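PDB 3WPU: beta-fructofuranosidase from Arthrobacter, which belongs to the levansucrase/invertase family of the beta-fructosidase clan, whose members are built on a five-bladed beta-propeller. Local coordinates for residues Leu310-Asn315 and Glu320-Pro325; Phe407-Asn412 and Asp442-Gly447. All coordinates share one frame; numbering follows the deposited sequence.

How the interactions relate
Both contacts lie within the levansucrase/invertase region but on opposite sides of the chain's centre, with their own centres about 42 Å apart and their nearest atoms about 29 Å apart. Interaction 1 is a partly buried hairpin between strands 305-313 and 321-331, at segments 310-315 and 320-325, held chiefly by straight backbone hydrogen bonds and a tryptophan face. Interaction 2 lies at the surface, where the loop 407-412 leans on the short strand 443-446 with no hydrogen bond crossing between the segments; proline-on-phenylalanine packing and van der Waals contacts of Phe407 join them. The buried areas, 692 against 188 Å², follow this difference. No secondary-structure element is common to both, and interaction 1 is complete along the chain before interaction 2 starts.

Interaction 1 of 2, residues Leu310-Asn315 and Glu320-Pro325; sequences LAKAKN and EWEFLP
The contact is an antiparallel beta hairpin formed by the end of strand 305-313 and the start of strand 321-331, whose short segments run at 146° to each other. Lys312 and Glu322 form a regular hydrogen-bonded pair: Lys312 N donates to Glu322 O and Glu322 N to Lys312 O, each at 2.9 Å. Nearer the turn, Lys314 N gives Glu320 O a nearly straight bond of 2.8 Å, although the donor is tilted from the carbonyl plane.

Ala311, Ala313, Trp321 and Phe323 share one face of the sheet. With CG of Trp321 anti to its carbonyl carbon (chi1 -69°), the indole swings back toward the neighbouring strand, one face against Ala313. Ala313 CB sits 3.8 Å from the centroid of the indole six-membered ring, 5° off its normal, a CH-pi contact over the face, while Ala311 O lies at the ring edge, near its plane. On the other face, Leu310 CD2 meets Leu324 CD1 at 3.8 Å. The side chains of Lys312 and Glu322 run side by side, yet Lys312 NZ forms its salt bridges with Glu258 and Glu21.

Strand 260-266 flanks strand 305-313 on the side away from the hairpin partner, bonding through Met261 to Ala311, whereas Leu225 and Leu226 of strand 213-226 pack against the tryptophan.

Interaction 2 of 2, residues Phe407-Asn412 and Asp442-Gly447; sequences FAPDFN and DDFVRG
The phenyl ring of Phe444 takes Pro409 over one face: Pro409 CD stands 3.8 Å from the ring centroid and 22° off the normal, a CH-pi contact displaced toward the rim on the CD2-CE2 side. Pro409 CD is 3.6 Å from Phe444 CD2, and the neighbouring Pro409 CG is 3.8 Å from the same carbon, so the CD-CG edge of the pyrrolidine sits over that half of the ring. The two side chains cross at about a right angle. Phe407 O approaches obliquely, reaching 3.5 Å from Phe444 CZ. The second flat group, the guanidinium of Arg446, has Phe407 N above one face, 4.2 Å from its plane and offset toward the rim.

Phe444 has CG between its backbone N and carbonyl carbon (chi1 68°), which lifts the ring from strand 443-446 toward the loop. Arg446 bends at chi2 and chi3, folding its head back beside Phe407; there Arg446 NH1 comes to 3.8 Å from Phe407 CB. This is van der Waals contact. Arg446 NH2 and NH1 form salt bridges with Asp436 and Asp108 respectively, which probably hold the guanidinium beside the Phe407 backbone and CB; a glycerol molecule also lies about 3 Å from this side chain.

Farther along the loop, Asn412 N donates to Asp410 OD2 in an Asx turn. The whole is surface packing of an irregular loop, lying between strands 391-394 and 423-425, against a two-stranded antiparallel hairpin, 437-438 with 443-446, joined by a proline-aromatic CH-pi contact.

Interaction 1 of 2, residues Leu310-Asn315 and Glu320-Pro325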
loop_
_atom_site.group_PDB
_atom_site.type_symbol
_atom_site.label_atom_id
_atom_site.label_comp_id
_atom_site.label_asym_id
_atom_site.label_seq_id
_atom_site.Cartn_x
_atom_site.Cartn_y
_atom_site.Cartn_z
ATOM N N LEU A 310 -7.680 12.687 1.340
ATOM C CA LEU A 310 -6.724 13.483 0.578
ATOM C C LEU A 310 -6.273 14.644 1.479
ATOM O O LEU A 310 -7.074 15.185 2.272
ATOM C CB LEU A 310 -7.380 14.054 -0.685
ATOM C CG LEU A 310 -6.431 14.729 -1.682
ATOM C CD1 LEU A 310 -5.441 13.772 -2.328
ATOM C CD2 LEU A 310 -7.235 15.472 -2.750
ATOM N N ALA A 311 -4.994 14.983 1.383
ATOM C CA ALA A 311 -4.435 16.147 2.060
ATOM C C ALA A 311 -3.457 16.812 1.110
ATOM O O ALA A 311 -2.930 16.192 0.177
ATOM C CB ALA A 311 -3.751 15.780 3.364
ATOM N N LYS A 312 -3.243 18.100 1.343
ATOM C CA LYS A 312 -2.338 18.900 0.549
ATOM C C LYS A 312 -1.304 19.585 1.447
ATOM O O LYS A 312 -1.649 20.130 2.502
ATOM C CB LYS A 312 -3.139 19.944 -0.215
ATOM C CG LYS A 312 -2.296 20.845 -1.090
ATOM C CD LYS A 312 -3.190 21.885 -1.747
ATOM C CE LYS A 312 -2.353 22.788 -2.624
ATOM N NZ LYS A 312 -3.181 23.671 -3.491
ATOM N N ALA A 313 -0.043 19.549 1.012
ATOM C CA ALA A 313 1.066 20.169 1.769
ATOM C C ALA A 313 0.965 21.693 1.647
ATOM O O ALA A 313 0.604 22.236 0.573
ATOM C CB ALA A 313 2.407 19.686 1.258
ATOM N N LYS A 314 1.249 22.364 2.753
ATOM C CA LYS A 314 1.179 23.834 2.790
ATOM C C LYS A 314 2.554 24.469 2.642
ATOM O O LYS A 314 2.661 25.683 2.453
ATOM C CB LYS A 314 0.525 24.279 4.093
ATOM C CG LYS A 314 -0.866 23.698 4.297
ATOM C CD LYS A 314 -1.684 24.482 5.315
ATOM C CE LYS A 314 -1.261 24.246 6.751
ATOM N NZ LYS A 314 -1.989 25.195 7.657
ATOM N N ASN A 315 3.615 23.678 2.751
ATOM C CA ASN A 315 4.981 24.206 2.578
ATOM C C ASN A 315 5.875 23.246 1.809
ATOM O O ASN A 315 5.510 22.078 1.607
ATOM C CB ASN A 315 5.596 24.634 3.924
ATOM C CG ASN A 315 5.721 23.497 4.924
ATOM O OD1 ASN A 315 5.647 22.342 4.570
ATOM N ND2 ASN A 315 5.919 23.837 6.184
ATOM N N GLU A 320 3.785 20.762 7.046
ATOM C CA GLU A 320 2.457 21.296 7.350
ATOM C C GLU A 320 1.512 20.871 6.235
ATOM O O GLU A 320 1.857 21.004 5.080
ATOM C CB GLU A 320 2.493 22.823 7.417
ATOM C CG GLU A 320 3.283 23.313 8.619
ATOM C CD GLU A 320 3.415 24.816 8.681
ATOM O OE1 GLU A 320 4.162 25.291 9.561
ATOM O OE2 GLU A 320 2.793 25.518 7.854
ATOM N N TRP A 321 0.342 20.369 6.622
ATOM C CA TRP A 321 -0.643 19.789 5.717
ATOM C C TRP A 321 -2.026 20.309 6.083
ATOM O O TRP A 321 -2.283 20.667 7.253
ATOM C CB TRP A 321 -0.608 18.242 5.839
ATOM C CG TRP A 321 0.658 17.665 5.281
ATOM C CD1 TRP A 321 1.880 17.646 5.882
ATOM C CD2 TRP A 321 0.843 17.068 3.998
ATOM N NE1 TRP A 321 2.810 17.102 5.070
ATOM C CE2 TRP A 321 2.209 16.723 3.896
ATOM C CE3 TRP A 321 -0.005 16.804 2.917
ATOM C CZ2 TRP A 321 2.742 16.110 2.781
ATOM C CZ3 TRP A 321 0.547 16.198 1.783
ATOM C CH2 TRP A 321 1.900 15.842 1.741
ATOM N N GLU A 322 -2.908 20.346 5.089
ATOM C CA GLU A 322 -4.323 20.629 5.299
ATOM C C GLU A 322 -5.112 19.445 4.744
ATOM O O GLU A 322 -4.816 18.923 3.663
ATOM C CB GLU A 322 -4.784 21.947 4.639
ATOM C CG GLU A 322 -4.784 21.926 3.152
ATOM C CD GLU A 322 -5.165 23.264 2.532
ATOM O OE1 GLU A 322 -5.429 23.257 1.326
ATOM O OE2 GLU A 322 -5.130 24.299 3.234
ATOM N N PHE A 323 -6.107 19.028 5.497
ATOM C CA PHE A 323 -7.054 18.051 5.020
ATOM C C PHE A 323 -7.856 18.635 3.872
ATOM O O PHE A 323 -8.149 19.851 3.841
ATOM C CB PHE A 323 -8.047 17.660 6.108
ATOM C CG PHE A 323 -7.526 16.669 7.115
ATOM C CD1 PHE A 323 -7.018 15.470 6.704
ATOM C CD2 PHE A 323 -7.606 16.938 8.462
ATOM C CE1 PHE A 323 -6.572 14.535 7.626
ATOM C CE2 PHE A 323 -7.164 16.023 9.405
ATOM C CZ PHE A 323 -6.647 14.824 8.982
ATOM N N LEU A 324 -8.187 17.774 2.928
ATOM C CA LEU A 324 -9.173 18.042 1.896
ATOM C C LEU A 324 -10.279 16.992 2.015
ATOM O O LEU A 324 -10.119 15.994 2.752
ATOM C CB LEU A 324 -8.519 18.014 0.513
ATOM C CG LEU A 324 -7.433 19.065 0.278
ATOM C CD1 LEU A 324 -6.750 18.894 -1.067
ATOM C CD2 LEU A 324 -7.987 20.482 0.402
ATOM N N PRO A 325 -11.406 17.188 1.311
ATOM C CA PRO A 325 -12.512 16.216 1.498
ATOM C C PRO A 325 -12.125 14.799 1.010
ATOM O O PRO A 325 -11.246 14.635 0.176
ATOM C CB PRO A 325 -13.660 16.845 0.696
ATOM C CG PRO A 325 -13.345 18.336 0.727
ATOM C CD PRO A 325 -11.854 18.396 0.576
#

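Interaction 2 of 2, residues Phe407-Asn412 and Asp442-Gly447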
loop_
_atom_site.group_PDB
_atom_site.type_symbol
_atom_site.label_atom_id
_atom_site.label_comp_id
_atom_site.label_asym_id
_atom_site.label_seq_id
_atom_site.Cartn_x
_atom_site.Cartn_y
_atom_site.Cartn_z
ATOM N N PHE A 407 -5.620 -17.397 10.792
ATOM C CA PHE A 407 -5.212 -18.253 11.893
ATOM C C PHE A 407 -6.122 -19.474 12.012
ATOM O O PHE A 407 -5.907 -20.314 12.875
ATOM C CB PHE A 407 -5.192 -17.473 13.215
ATOM C CG PHE A 407 -6.430 -16.672 13.463
ATOM C CD1 PHE A 407 -7.580 -17.268 13.977
ATOM C CD2 PHE A 407 -6.462 -15.319 13.146
ATOM C CE1 PHE A 407 -8.730 -16.525 14.189
ATOM C CE2 PHE A 407 -7.613 -14.576 13.350
ATOM C CZ PHE A 407 -8.747 -15.171 13.870
ATOM N N ALA A 408 -7.102 -19.591 11.117
ATOM C CA ALA A 408 -8.085 -20.693 11.163
ATOM C C ALA A 408 -8.762 -20.837 9.793
ATOM O O ALA A 408 -9.882 -20.350 9.592
ATOM C CB ALA A 408 -9.113 -20.426 12.261
ATOM N N PRO A 409 -8.052 -21.456 8.826
ATOM C CA PRO A 409 -8.618 -21.575 7.491
ATOM C C PRO A 409 -9.890 -22.396 7.471
ATOM O O PRO A 409 -10.010 -23.366 8.220
ATOM C CB PRO A 409 -7.514 -22.276 6.691
ATOM C CG PRO A 409 -6.267 -21.972 7.421
ATOM C CD PRO A 409 -6.640 -21.877 8.862
ATOM N N ASP A 410 -10.831 -22.004 6.629
ATOM C CA ASP A 410 -12.053 -22.790 6.440
ATOM C C ASP A 410 -11.767 -24.089 5.679
ATOM O O ASP A 410 -11.060 -24.124 4.685
ATOM C CB ASP A 410 -13.111 -21.984 5.694
ATOM C CG ASP A 410 -14.456 -22.704 5.624
ATOM O OD1 ASP A 410 -15.301 -22.485 6.522
ATOM O OD2 ASP A 410 -14.678 -23.438 4.647
ATOM N N PHE A 411 -12.368 -25.174 6.160
ATOM C CA PHE A 411 -12.251 -26.473 5.523
ATOM C C PHE A 411 -12.416 -26.518 3.987
ATOM O O PHE A 411 -11.739 -27.286 3.315
ATOM C CB PHE A 411 -13.293 -27.413 6.162
ATOM C CG PHE A 411 -13.162 -28.835 5.727
ATOM C CD1 PHE A 411 -13.864 -29.313 4.625
ATOM C CD2 PHE A 411 -12.326 -29.700 6.418
ATOM C CE1 PHE A 411 -13.738 -30.632 4.221
ATOM C CE2 PHE A 411 -12.198 -31.016 6.021
ATOM C CZ PHE A 411 -12.899 -31.479 4.919
ATOM N N ASN A 412 -13.302 -25.690 3.424
ATOM C CA ASN A 412 -13.622 -25.742 2.002
ATOM C C ASN A 412 -13.034 -24.579 1.176
ATOM O O ASN A 412 -13.379 -24.398 0.011
ATOM C CB ASN A 412 -15.139 -25.741 1.819
ATOM C CG ASN A 412 -15.776 -27.053 2.241
ATOM O OD1 ASN A 412 -16.586 -27.086 3.163
ATOM N ND2 ASN A 412 -15.408 -28.121 1.573
ATOM N N ASP A 442 -5.818 -27.879 8.378
ATOM C CA ASP A 442 -4.931 -28.758 9.160
ATOM C C ASP A 442 -3.456 -28.692 8.731
ATOM O O ASP A 442 -2.626 -29.473 9.195
ATOM C CB ASP A 442 -5.424 -30.207 9.066
ATOM C CG ASP A 442 -5.500 -30.711 7.636
ATOM O OD1 ASP A 442 -5.397 -29.897 6.679
ATOM O OD2 ASP A 442 -5.686 -31.937 7.461
ATOM N N ASP A 443 -3.113 -27.748 7.861
ATOM C CA ASP A 443 -1.793 -27.735 7.252
ATOM C C ASP A 443 -1.531 -26.361 6.648
ATOM O O ASP A 443 -1.503 -26.202 5.420
ATOM C CB ASP A 443 -1.688 -28.805 6.171
ATOM C CG ASP A 443 -0.349 -28.797 5.460
ATOM O OD1 ASP A 443 0.678 -28.499 6.088
ATOM O OD2 ASP A 443 -0.334 -29.081 4.246
ATOM N N PHE A 444 -1.338 -25.388 7.529
ATOM C CA PHE A 444 -1.064 -24.027 7.080
ATOM C C PHE A 444 0.142 -23.445 7.768
ATOM O O PHE A 444 0.566 -23.920 8.824
ATOM C CB PHE A 444 -2.289 -23.126 7.262
ATOM C CG PHE A 444 -2.657 -22.836 8.704
ATOM C CD1 PHE A 444 -2.183 -21.688 9.353
ATOM C CD2 PHE A 444 -3.530 -23.680 9.404
ATOM C CE1 PHE A 444 -2.551 -21.406 10.656
ATOM C CE2 PHE A 444 -3.892 -23.409 10.709
ATOM C CZ PHE A 444 -3.412 -22.272 11.340
ATOM N N VAL A 445 0.690 -22.381 7.175
ATOM C CA VAL A 445 1.844 -21.718 7.716
ATOM C C VAL A 445 1.636 -20.225 7.566
ATOM O O VAL A 445 0.927 -19.794 6.643
ATOM C CB VAL A 445 3.156 -22.104 6.990
ATOM C CG1 VAL A 445 3.513 -23.558 7.292
ATOM C CG2 VAL A 445 3.082 -21.880 5.500
ATOM N N ARG A 446 2.226 -19.482 8.497
ATOM C CA ARG A 446 2.238 -18.014 8.430
ATOM C C ARG A 446 3.486 -17.548 7.728
ATOM O O ARG A 446 4.551 -18.170 7.828
ATOM C CB ARG A 446 2.151 -17.408 9.822
ATOM C CG ARG A 446 0.989 -17.924 10.656
ATOM C CD ARG A 446 -0.366 -17.847 9.969
ATOM N NE ARG A 446 -0.849 -16.471 9.856
ATOM C CZ ARG A 446 -1.497 -15.819 10.824
ATOM N NH1 ARG A 446 -1.712 -16.400 11.993
ATOM N NH2 ARG A 446 -1.941 -14.571 10.624
ATOM N N GLY A 447 3.373 -16.413 7.043
ATOM C CA GLY A 447 4.458 -15.897 6.232
ATOM C C GLY A 447 5.320 -14.886 6.946
ATOM O O GLY A 447 6.389 -15.205 7.463
#